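Local coordinates for protein MNMC2 (Aquifex aeolicus, PDB 3VYW) that methylates tRNA at the wobble uridine, using S-adenosylmethionine as methyl donor, and works without the oxidase domain to which such enzymes are usually fused, at residues V97-D102 and R126-S131; F195-N200 and S224-L229; V231-L236 and P278-M283. All coordinates share one frame; numbering follows the deposited sequence.

In the fold
The three contacts follow one another along the chain; none nests within or crosses another. Contact 1 closes first, pairing strands 97-103 and 126-133, which helix 109-121 connects, and so building the first beta-alpha-beta unit of the large mixed sheet. Contact 2 then brings the loop after strand 187-192, which holds part of the S-adenosylmethionine pocket, against the loop after strand 220-224. Contact 3 closes the last and longest of the three intervals, bringing the loop between helices 268-276 and 292-303 back onto helix 229-237. Contacts 2 and 3 adjoin, with Pro197 packing on Val231 and Tyr198 on Phe279, whereas contact 1 lies about 23 Å from contact 2, centre to centre.

Contact 1. Residues V97-D102 and R126-S131; sequences VIRILD and RVEIIS
Arg99 and Glu128 form a salt bridge on the face of the sheet that also carries Val97 and Leu101, Arg99 NE lying 2.8 Å from Glu128 OE1. The hydrogen bond within it is weak, bent to 125° at the hydrogen, and the guanidinium and carboxylate planes are 74° apart. Val97 CG1 lies over the centre of the guanidinium, 3.9 Å above its plane; it gets there by standing anti to its own backbone N (chi1 -174°). A methionine in place of Arg99 would probably leave the Glu128 carboxylate without its cationic mate and Val97 CG1 without the flat group it covers. At the far end, Ser131 OG is 3.1 Å from Asp102 OD2 and 3.2 Å from Asp102 O, two acceptors for a single proton. Between these ends runs a parallel ladder of five backbone bonds, from Ile98 N to Arg126 O through to Asp102 N to Ile130 O. Packing is lighter: Leu101 CD2 reaches 4.1 Å from Ile130 CB, and Val97 CG2 lies alongside the aliphatic part of Arg126, whose guanidinium turns off to Glu162. On the other face Val127 and Ile129 pack under helix 109-121, while strand 187-192 continues the sheet beyond Leu101. This is the beta-alpha-beta crossover of a Rossmann-like methyltransferase, with the side chain of Asp102, near the end of its strand, about 5 Å from the bound S-adenosylmethionine.

Contact 2. Residues F195-N200 and S224-L229; sequences FSPYKN and SYSSSL. With SAM (S-adenosylmethionine), chain E.
The Tyr225 hydroxyl against the backbone of Phe195, and the Pro197 ring against Ser226 and Ser228, join two loops, each following a parallel strand of the Rossmann-like sheet; the second contains two successive ST turns. In these, Ser224 OG accepts from Ser226 N, and Ser226 OG from Ser228 N, folding the chain just ahead of helix 229-237. The closer part of the contact lies toward the cofactor. Here Tyr225 OH is 3.5 Å from Phe195 C. Its bond goes to Ala194 O, one residue earlier; Ser196 N, though near the hydroxyl, is poorly aligned for it and instead donates to Glu65. With CG set between its backbone N and carbonyl carbon (chi1 68°), Tyr225 directs its ring across to this loop. The Pro197 side is looser. Its ring meets the second loop chiefly through CG, 4.0 Å from Ser228 CB and 4.1 Å from Ser226 OG, a light van der Waals touch next to the partly exposed Ser228. The hydroxyl of Ser228 is engaged instead as N-cap of helix 229-237, accepting from Val231 N. Packing tightens again at S-adenosylmethionine, where Phe195 lays one ring face against the ligand: Phe195 CE1 is 3.3 Å from SAM C5', and the sulfonium SD sits above the plane, offset toward the rim. Tyr63 stacks on this ring and Tyr67 meets it edge-to-face. Asn200 links loop and cofactor through its amide. OD1 accepts from Phe195 N at 3.1 Å on an in-plane lone pair, which fixes how the amide is turned, while ND2, also bonded to Glu202, donates to the adenine N7 of SAM at 3.3 Å and 164°.

Contact 3. Residues V231-L236 and P278-M283; sequences VRKSLL and PFAVPM
Lys233 makes the direct polar link between helix and loop, its NZ donating to Ala280 O at 2.6 Å and arriving nearly in line with the carbonyl (164° at the oxygen). CG leaves anti to the backbone N (chi1 170°), and bends at chi2 and chi4 curl the chain round this carbonyl. Ala280 is the centre of an inverse gamma turn, closed by a weak bond from Val281 N to Phe279 O. A second polar link is indirect: one water lies 2.9 Å from Ser234 OG and accepts from Met283 N at 3.0 Å, bridging helix side chain and loop backbone. Ser230, one turn back along the helix, extends the polar seam through a hydrogen bond with Val281 O. The van der Waals contacts gather on Pro282, whose ring lies against neighbouring helix residues. Pro282 CD is 3.9 Å from Lys233 CG, and Pro282 CB is 3.5 Å from Ser234 OG. The loop is thus held between two helices: helix 229-237, which packs on strands 220-224 and 241-246 through Leu235, and helix 292-303, whose Tyr299 touches both Val281 and Met283.

Contact 1. Residues V97-D102 and R126-S131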
loop_
_atom_site.group_PDB
_atom_site.type_symbol
_atom_site.label_atom_id
_atom_site.label_comp_id
_atom_site.label_asym_id
_atom_site.label_seq_id
_atom_site.Cartn_x
_atom_site.Cartn_y
_atom_site.Cartn_z
ATOM N N VAL A 97 4.908 17.284 16.803
ATOM C CA VAL A 97 4.135 16.097 16.573
ATOM C C VAL A 97 4.190 15.704 15.137
ATOM O O VAL A 97 4.132 16.535 14.284
ATOM C CB VAL A 97 2.701 16.322 16.989
ATOM C CG1 VAL A 97 1.911 15.039 16.882
ATOM C CG2 VAL A 97 2.701 16.806 18.412
ATOM N N ILE A 98 4.314 14.422 14.879
ATOM C CA ILE A 98 4.244 13.916 13.546
ATOM C C ILE A 98 3.175 12.863 13.508
ATOM O O ILE A 98 3.145 12.018 14.342
ATOM C CB ILE A 98 5.577 13.316 13.133
ATOM C CG1 ILE A 98 6.536 14.405 12.731
ATOM C CG2 ILE A 98 5.418 12.413 11.946
ATOM C CD1 ILE A 98 6.201 14.997 11.399
ATOM N N ARG A 99 2.300 12.923 12.527
ATOM C CA ARG A 99 1.278 11.926 12.358
ATOM C C ARG A 99 1.454 11.052 11.127
ATOM O O ARG A 99 1.563 11.527 10.043
ATOM C CB ARG A 99 -0.068 12.599 12.282
ATOM C CG ARG A 99 -0.221 13.748 13.232
ATOM C CD ARG A 99 -1.669 13.955 13.565
ATOM N NE ARG A 99 -1.851 14.786 14.736
ATOM C CZ ARG A 99 -1.377 16.011 14.866
ATOM N NH1 ARG A 99 -0.679 16.550 13.900
ATOM N NH2 ARG A 99 -1.597 16.689 15.969
ATOM N N ILE A 100 1.458 9.754 11.326
ATOM C CA ILE A 100 1.551 8.830 10.232
ATOM C C ILE A 100 0.344 7.950 10.092
ATOM O O ILE A 100 -0.085 7.340 11.019
ATOM C CB ILE A 100 2.741 7.916 10.402
ATOM C CG1 ILE A 100 3.991 8.729 10.555
ATOM C CG2 ILE A 100 2.846 6.983 9.228
ATOM C CD1 ILE A 100 5.195 7.884 10.800
ATOM N N LEU A 101 -0.173 7.876 8.888
ATOM C CA LEU A 101 -1.232 6.971 8.549
ATOM C C LEU A 101 -0.576 5.788 7.897
ATOM O O LEU A 101 0.045 5.914 6.909
ATOM C CB LEU A 101 -2.160 7.654 7.567
ATOM C CG LEU A 101 -3.646 7.486 7.690
ATOM C CD1 LEU A 101 -4.319 7.215 6.379
ATOM C CD2 LEU A 101 -3.929 6.391 8.653
ATOM N N ASP A 102 -0.689 4.619 8.488
ATOM C CA ASP A 102 0.004 3.466 7.970
ATOM C C ASP A 102 -0.930 2.463 7.377
ATOM O O ASP A 102 -1.700 1.892 8.062
ATOM C CB ASP A 102 0.772 2.820 9.094
ATOM C CG ASP A 102 1.784 1.867 8.619
ATOM O OD1 ASP A 102 2.423 2.172 7.633
ATOM O OD2 ASP A 102 1.960 0.808 9.212
ATOM N N ARG A 126 6.562 13.784 19.575
ATOM C CA ARG A 126 5.469 12.925 19.876
ATOM C C ARG A 126 4.959 12.393 18.579
ATOM O O ARG A 126 4.743 13.125 17.676
ATOM C CB ARG A 126 4.395 13.702 20.603
ATOM C CG ARG A 126 3.234 12.877 21.092
ATOM C CD ARG A 126 1.934 13.503 20.652
ATOM N NE ARG A 126 0.796 12.645 20.899
ATOM C CZ ARG A 126 0.704 11.799 21.908
ATOM N NH1 ARG A 126 1.690 11.695 22.764
ATOM N NH2 ARG A 126 -0.369 11.055 22.049
ATOM N N VAL A 127 4.799 11.096 18.477
ATOM C CA VAL A 127 4.413 10.526 17.220
ATOM C C VAL A 127 3.067 9.872 17.266
ATOM O O VAL A 127 2.817 9.074 18.103
ATOM C CB VAL A 127 5.437 9.516 16.764
ATOM C CG1 VAL A 127 5.155 9.128 15.354
ATOM C CG2 VAL A 127 6.814 10.096 16.851
ATOM N N GLU A 128 2.197 10.222 16.341
ATOM C CA GLU A 128 0.904 9.583 16.252
ATOM C C GLU A 128 0.801 8.637 15.068
ATOM O O GLU A 128 0.866 9.043 13.952
ATOM C CB GLU A 128 -0.181 10.622 16.105
ATOM C CG GLU A 128 -0.443 11.464 17.312
ATOM C CD GLU A 128 -1.667 12.326 17.141
ATOM O OE1 GLU A 128 -1.548 13.557 17.182
ATOM O OE2 GLU A 128 -2.757 11.773 16.967
ATOM N N ILE A 129 0.611 7.365 15.345
ATOM C CA ILE A 129 0.432 6.383 14.315
ATOM C C ILE A 129 -0.902 5.681 14.380
ATOM O O ILE A 129 -1.280 5.170 15.385
ATOM C CB ILE A 129 1.507 5.307 14.400
ATOM C CG1 ILE A 129 2.867 5.935 14.322
ATOM C CG2 ILE A 129 1.356 4.315 13.285
ATOM C CD1 ILE A 129 3.959 5.003 14.732
ATOM N N ILE A 130 -1.591 5.648 13.255
ATOM C CA ILE A 130 -2.731 4.796 13.043
ATOM C C ILE A 130 -2.448 3.827 11.925
ATOM O O ILE A 130 -2.095 4.199 10.854
ATOM C CB ILE A 130 -3.945 5.617 12.667
ATOM C CG1 ILE A 130 -4.277 6.559 13.799
ATOM C CG2 ILE A 130 -5.104 4.716 12.341
ATOM C CD1 ILE A 130 -5.507 7.374 13.571
ATOM N N SER A 131 -2.640 2.560 12.193
ATOM C CA SER A 131 -2.359 1.544 11.219
ATOM C C SER A 131 -3.520 0.632 10.988
ATOM O O SER A 131 -4.415 0.595 11.752
ATOM C CB SER A 131 -1.159 0.756 11.623
ATOM O OG SER A 131 -0.761 0.005 10.535
#

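Contact 2. Residues F195-N200 and S224-L229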
loop_
_atom_site.group_PDB
_atom_site.type_symbol
_atom_site.label_atom_id
_atom_site.label_comp_id
_atom_site.label_asym_id
_atom_site.label_seq_id
_atom_site.Cartn_x
_atom_site.Cartn_y
_atom_site.Cartn_z
ATOM N N PHE A 195 -0.007 -5.032 -0.493
ATOM C CA PHE A 195 0.542 -5.927 -1.467
ATOM C C PHE A 195 0.129 -5.347 -2.783
ATOM O O PHE A 195 -0.669 -4.483 -2.836
ATOM C CB PHE A 195 0.045 -7.354 -1.286
ATOM C CG PHE A 195 0.625 -8.046 -0.117
ATOM C CD1 PHE A 195 -0.119 -8.263 0.988
ATOM C CD2 PHE A 195 1.908 -8.448 -0.122
ATOM C CE1 PHE A 195 0.407 -8.869 2.070
ATOM C CE2 PHE A 195 2.450 -9.054 0.958
ATOM C CZ PHE A 195 1.697 -9.269 2.058
ATOM N N SER A 196 0.681 -5.838 -3.853
ATOM C CA SER A 196 0.663 -5.170 -5.117
ATOM C C SER A 196 -0.751 -5.049 -5.635
ATOM O O SER A 196 -1.591 -5.793 -5.254
ATOM C CB SER A 196 1.605 -5.882 -6.056
ATOM O OG SER A 196 0.993 -6.192 -7.246
ATOM N N PRO A 197 -1.029 -4.065 -6.459
ATOM C CA PRO A 197 -2.403 -3.711 -6.747
ATOM C C PRO A 197 -3.243 -4.774 -7.409
ATOM O O PRO A 197 -4.385 -4.851 -7.131
ATOM C CB PRO A 197 -2.250 -2.487 -7.629
ATOM C CG PRO A 197 -1.005 -1.875 -7.171
ATOM C CD PRO A 197 -0.198 -2.873 -6.422
ATOM N N TYR A 198 -2.683 -5.539 -8.311
ATOM C CA TYR A 198 -3.394 -6.641 -8.887
ATOM C C TYR A 198 -3.697 -7.677 -7.840
ATOM O O TYR A 198 -4.745 -8.254 -7.820
ATOM C CB TYR A 198 -2.616 -7.234 -10.032
ATOM C CG TYR A 198 -2.491 -6.336 -11.210
ATOM C CD1 TYR A 198 -1.507 -6.525 -12.125
ATOM C CD2 TYR A 198 -3.336 -5.293 -11.399
ATOM C CE1 TYR A 198 -1.373 -5.708 -13.207
ATOM C CE2 TYR A 198 -3.212 -4.478 -12.485
ATOM C CZ TYR A 198 -2.223 -4.702 -13.382
ATOM O OH TYR A 198 -2.058 -3.902 -14.450
ATOM N N LYS A 199 -2.724 -7.915 -6.998
ATOM C CA LYS A 199 -2.823 -8.803 -5.878
ATOM C C LYS A 199 -3.758 -8.414 -4.764
ATOM O O LYS A 199 -4.386 -9.254 -4.198
ATOM C CB LYS A 199 -1.457 -9.027 -5.295
ATOM C CG LYS A 199 -0.772 -10.227 -5.833
ATOM C CD LYS A 199 -1.430 -10.624 -7.104
ATOM C CE LYS A 199 -0.413 -10.938 -8.152
ATOM N NZ LYS A 199 0.130 -12.275 -7.909
ATOM N N ASN A 200 -3.792 -7.132 -4.439
ATOM C CA ASN A 200 -4.470 -6.592 -3.283
ATOM C C ASN A 200 -5.314 -5.410 -3.675
ATOM O O ASN A 200 -5.120 -4.347 -3.219
ATOM C CB ASN A 200 -3.374 -6.118 -2.358
ATOM C CG ASN A 200 -3.721 -6.172 -0.906
ATOM O OD1 ASN A 200 -2.875 -6.023 -0.092
ATOM N ND2 ASN A 200 -4.928 -6.367 -0.595
ATOM N N SER A 224 4.536 5.228 -1.611
ATOM C CA SER A 224 4.472 3.823 -1.826
ATOM C C SER A 224 5.616 3.368 -2.681
ATOM O O SER A 224 6.163 4.120 -3.419
ATOM C CB SER A 224 3.150 3.453 -2.459
ATOM O OG SER A 224 3.074 2.092 -2.673
ATOM N N TYR A 225 5.966 2.110 -2.566
ATOM C CA TYR A 225 6.896 1.460 -3.442
ATOM C C TYR A 225 6.359 1.333 -4.849
ATOM O O TYR A 225 7.090 1.204 -5.768
ATOM C CB TYR A 225 7.278 0.100 -2.893
ATOM C CG TYR A 225 6.147 -0.835 -2.938
ATOM C CD1 TYR A 225 5.889 -1.569 -4.043
ATOM C CD2 TYR A 225 5.293 -0.930 -1.897
ATOM C CE1 TYR A 225 4.829 -2.393 -4.100
ATOM C CE2 TYR A 225 4.228 -1.748 -1.948
ATOM C CZ TYR A 225 4.011 -2.481 -3.056
ATOM O OH TYR A 225 2.951 -3.295 -3.112
ATOM N N SER A 226 5.056 1.314 -4.985
ATOM C CA SER A 226 4.387 1.117 -6.252
ATOM C C SER A 226 4.391 2.286 -7.224
ATOM O O SER A 226 4.276 3.394 -6.841
ATOM C CB SER A 226 2.975 0.634 -5.978
ATOM O OG SER A 226 2.129 0.734 -7.064
ATOM N N SER A 227 4.545 1.984 -8.497
ATOM C CA SER A 227 4.391 2.946 -9.537
ATOM C C SER A 227 3.304 2.546 -10.473
ATOM O O SER A 227 3.376 2.826 -11.610
ATOM C CB SER A 227 5.680 3.155 -10.290
ATOM O OG SER A 227 6.410 1.984 -10.341
ATOM N N SER A 228 2.281 1.900 -9.977
ATOM C CA SER A 228 1.196 1.432 -10.805
ATOM C C SER A 228 0.514 2.548 -11.554
ATOM O O SER A 228 0.186 3.545 -11.015
ATOM C CB SER A 228 0.177 0.753 -9.919
ATOM O OG SER A 228 -1.091 0.671 -10.474
ATOM N N LEU A 229 0.282 2.344 -12.819
ATOM C CA LEU A 229 -0.352 3.324 -13.623
ATOM C C LEU A 229 -1.731 3.606 -13.152
ATOM O O LEU A 229 -2.169 4.701 -13.157
ATOM C CB LEU A 229 -0.395 2.849 -15.050
ATOM C CG LEU A 229 0.924 2.877 -15.762
ATOM C CD1 LEU A 229 0.771 2.399 -17.162
ATOM C CD2 LEU A 229 1.448 4.267 -15.780
HETATM N N SAM E . 3.955 -2.487 5.972
HETATM C CA SAM E . 4.412 -3.771 6.350
HETATM C C SAM E . 5.748 -3.523 6.934
HETATM O O SAM E . 6.366 -4.361 7.542
HETATM O OXT SAM E . 6.205 -2.423 6.833
HETATM C CB SAM E . 4.299 -4.616 5.100
HETATM C CG SAM E . 2.822 -5.003 4.958
HETATM S SD SAM E . 2.391 -5.912 3.659
HETATM C CE SAM E . 3.035 -5.242 2.322
HETATM C "C5'" SAM E . 0.750 -5.889 3.425
HETATM C "C4'" SAM E . -0.127 -5.879 4.684
HETATM O "O4'" SAM E . -1.407 -5.370 4.364
HETATM C "C3'" SAM E . -0.397 -7.247 5.274
HETATM O "O3'" SAM E . -0.323 -7.182 6.680
HETATM C "C2'" SAM E . -1.822 -7.538 4.893
HETATM O "O2'" SAM E . -2.427 -8.373 5.842
HETATM C "C1'" SAM E . -2.430 -6.175 4.912
HETATM N N9 SAM E . -3.717 -6.056 4.193
HETATM C C8 SAM E . -4.017 -6.490 2.992
HETATM N N7 SAM E . -5.257 -6.194 2.654
HETATM C C5 SAM E . -5.789 -5.556 3.653
HETATM C C6 SAM E . -7.083 -4.956 3.949
HETATM N N6 SAM E . -8.088 -4.983 3.092
HETATM N N1 SAM E . -7.234 -4.381 5.107
HETATM C C2 SAM E . -6.269 -4.323 5.976
HETATM N N3 SAM E . -5.099 -4.848 5.777
HETATM C C4 SAM E . -4.785 -5.472 4.661
#

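Contact 3. Residues V231-L236 and P278-M283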
loop_
_atom_site.group_PDB
_atom_site.type_symbol
_atom_site.label_atom_id
_atom_site.label_comp_id
_atom_site.label_asym_id
_atom_site.label_seq_id
_atom_site.Cartn_x
_atom_site.Cartn_y
_atom_site.Cartn_z
ATOM N N VAL A 231 -2.852 3.247 -10.084
ATOM C CA VAL A 231 -2.749 4.017 -8.892
ATOM C C VAL A 231 -2.400 5.469 -9.137
ATOM O O VAL A 231 -2.972 6.325 -8.569
ATOM C CB VAL A 231 -1.724 3.401 -7.953
ATOM C CG1 VAL A 231 -1.682 4.161 -6.659
ATOM C CG2 VAL A 231 -2.067 1.975 -7.692
ATOM N N ARG A 232 -1.464 5.743 -10.000
ATOM C CA ARG A 232 -1.116 7.102 -10.291
ATOM C C ARG A 232 -2.218 7.907 -10.921
ATOM O O ARG A 232 -2.359 9.064 -10.656
ATOM C CB ARG A 232 0.109 7.156 -11.153
ATOM C CG ARG A 232 1.324 6.685 -10.455
ATOM C CD ARG A 232 2.517 6.807 -11.324
ATOM N NE ARG A 232 3.675 6.869 -10.487
ATOM C CZ ARG A 232 4.904 6.868 -10.938
ATOM N NH1 ARG A 232 5.114 6.781 -12.212
ATOM N NH2 ARG A 232 5.913 6.923 -10.118
ATOM N N LYS A 233 -2.965 7.284 -11.797
ATOM C CA LYS A 233 -4.066 7.912 -12.436
ATOM C C LYS A 233 -5.141 8.254 -11.449
ATOM O O LYS A 233 -5.762 9.231 -11.572
ATOM C CB LYS A 233 -4.564 7.066 -13.595
ATOM C CG LYS A 233 -5.863 7.492 -14.221
ATOM C CD LYS A 233 -5.646 8.196 -15.532
ATOM C CE LYS A 233 -6.932 8.346 -16.292
ATOM N NZ LYS A 233 -7.008 7.415 -17.419
ATOM N N SER A 234 -5.372 7.405 -10.486
ATOM C CA SER A 234 -6.301 7.664 -9.410
ATOM C C SER A 234 -5.885 8.826 -8.506
ATOM O O SER A 234 -6.681 9.602 -8.102
ATOM C CB SER A 234 -6.481 6.405 -8.587
ATOM O OG SER A 234 -7.410 5.563 -9.143
ATOM N N LEU A 235 -4.619 8.913 -8.192
ATOM C CA LEU A 235 -4.124 9.977 -7.386
ATOM C C LEU A 235 -4.290 11.310 -8.066
ATOM O O LEU A 235 -4.614 12.260 -7.445
ATOM C CB LEU A 235 -2.688 9.728 -7.001
ATOM C CG LEU A 235 -2.404 8.669 -5.967
ATOM C CD1 LEU A 235 -1.011 8.174 -6.107
ATOM C CD2 LEU A 235 -2.584 9.187 -4.578
ATOM N N LEU A 236 -4.055 11.345 -9.360
ATOM C CA LEU A 236 -4.236 12.517 -10.171
ATOM C C LEU A 236 -5.661 12.932 -10.208
ATOM O O LEU A 236 -5.948 14.070 -10.163
ATOM C CB LEU A 236 -3.751 12.276 -11.582
ATOM C CG LEU A 236 -2.261 12.304 -11.815
ATOM C CD1 LEU A 236 -1.923 11.719 -13.154
ATOM C CD2 LEU A 236 -1.701 13.691 -11.678
ATOM N N PRO A 278 -3.561 1.854 -21.890
ATOM C CA PRO A 278 -4.863 1.274 -21.668
ATOM C C PRO A 278 -5.057 0.939 -20.217
ATOM O O PRO A 278 -6.134 0.992 -19.731
ATOM C CB PRO A 278 -4.814 0.034 -22.517
ATOM C CG PRO A 278 -3.849 0.353 -23.551
ATOM C CD PRO A 278 -2.804 1.111 -22.882
ATOM N N PHE A 279 -3.975 0.631 -19.547
ATOM C CA PHE A 279 -3.991 0.293 -18.158
ATOM C C PHE A 279 -4.006 1.451 -17.216
ATOM O O PHE A 279 -4.162 1.258 -16.050
ATOM C CB PHE A 279 -2.825 -0.599 -17.817
ATOM C CG PHE A 279 -2.871 -1.906 -18.491
ATOM C CD1 PHE A 279 -2.359 -2.052 -19.747
ATOM C CD2 PHE A 279 -3.429 -2.974 -17.891
ATOM C CE1 PHE A 279 -2.387 -3.241 -20.390
ATOM C CE2 PHE A 279 -3.468 -4.179 -18.531
ATOM C CZ PHE A 279 -2.937 -4.312 -19.779
ATOM N N ALA A 280 -3.910 2.658 -17.723
ATOM C CA ALA A 280 -3.992 3.801 -16.865
ATOM C C ALA A 280 -5.436 4.128 -16.576
ATOM O O ALA A 280 -5.991 5.068 -17.036
ATOM C CB ALA A 280 -3.300 4.960 -17.503
ATOM N N VAL A 281 -6.019 3.270 -15.788
ATOM C CA VAL A 281 -7.392 3.342 -15.429
ATOM C C VAL A 281 -7.344 3.296 -14.009
ATOM O O VAL A 281 -6.628 2.526 -13.335
ATOM C CB VAL A 281 -8.182 2.291 -16.176
ATOM C CG1 VAL A 281 -9.636 2.531 -16.017
ATOM C CG2 VAL A 281 -7.870 2.379 -17.614
ATOM N N PRO A 282 -8.393 4.002 -13.501
ATOM C CA PRO A 282 -8.681 3.670 -12.136
ATOM C C PRO A 282 -9.426 2.383 -12.078
ATOM O O PRO A 282 -10.495 2.137 -12.659
ATOM C CB PRO A 282 -9.647 4.754 -11.735
ATOM C CG PRO A 282 -9.291 5.882 -12.590
ATOM C CD PRO A 282 -9.066 5.234 -13.891
HETATM N N MSE A 283 -8.834 1.994 -11.054
HETATM C CA MSE A 283 -9.572 1.097 -10.222
HETATM C C MSE A 283 -10.406 1.700 -9.180
HETATM O O MSE A 283 -9.904 2.599 -8.441
HETATM C CB MSE A 283 -8.532 0.233 -9.602
HETATM C CG MSE A 283 -8.438 -1.243 -9.955
HETATM SE SE MSE A 283 -6.885 -2.372 -9.224
HETATM C CE MSE A 283 -6.307 -1.234 -7.817
HETATM O O HOH W 1 -6.833 2.690 -8.950
#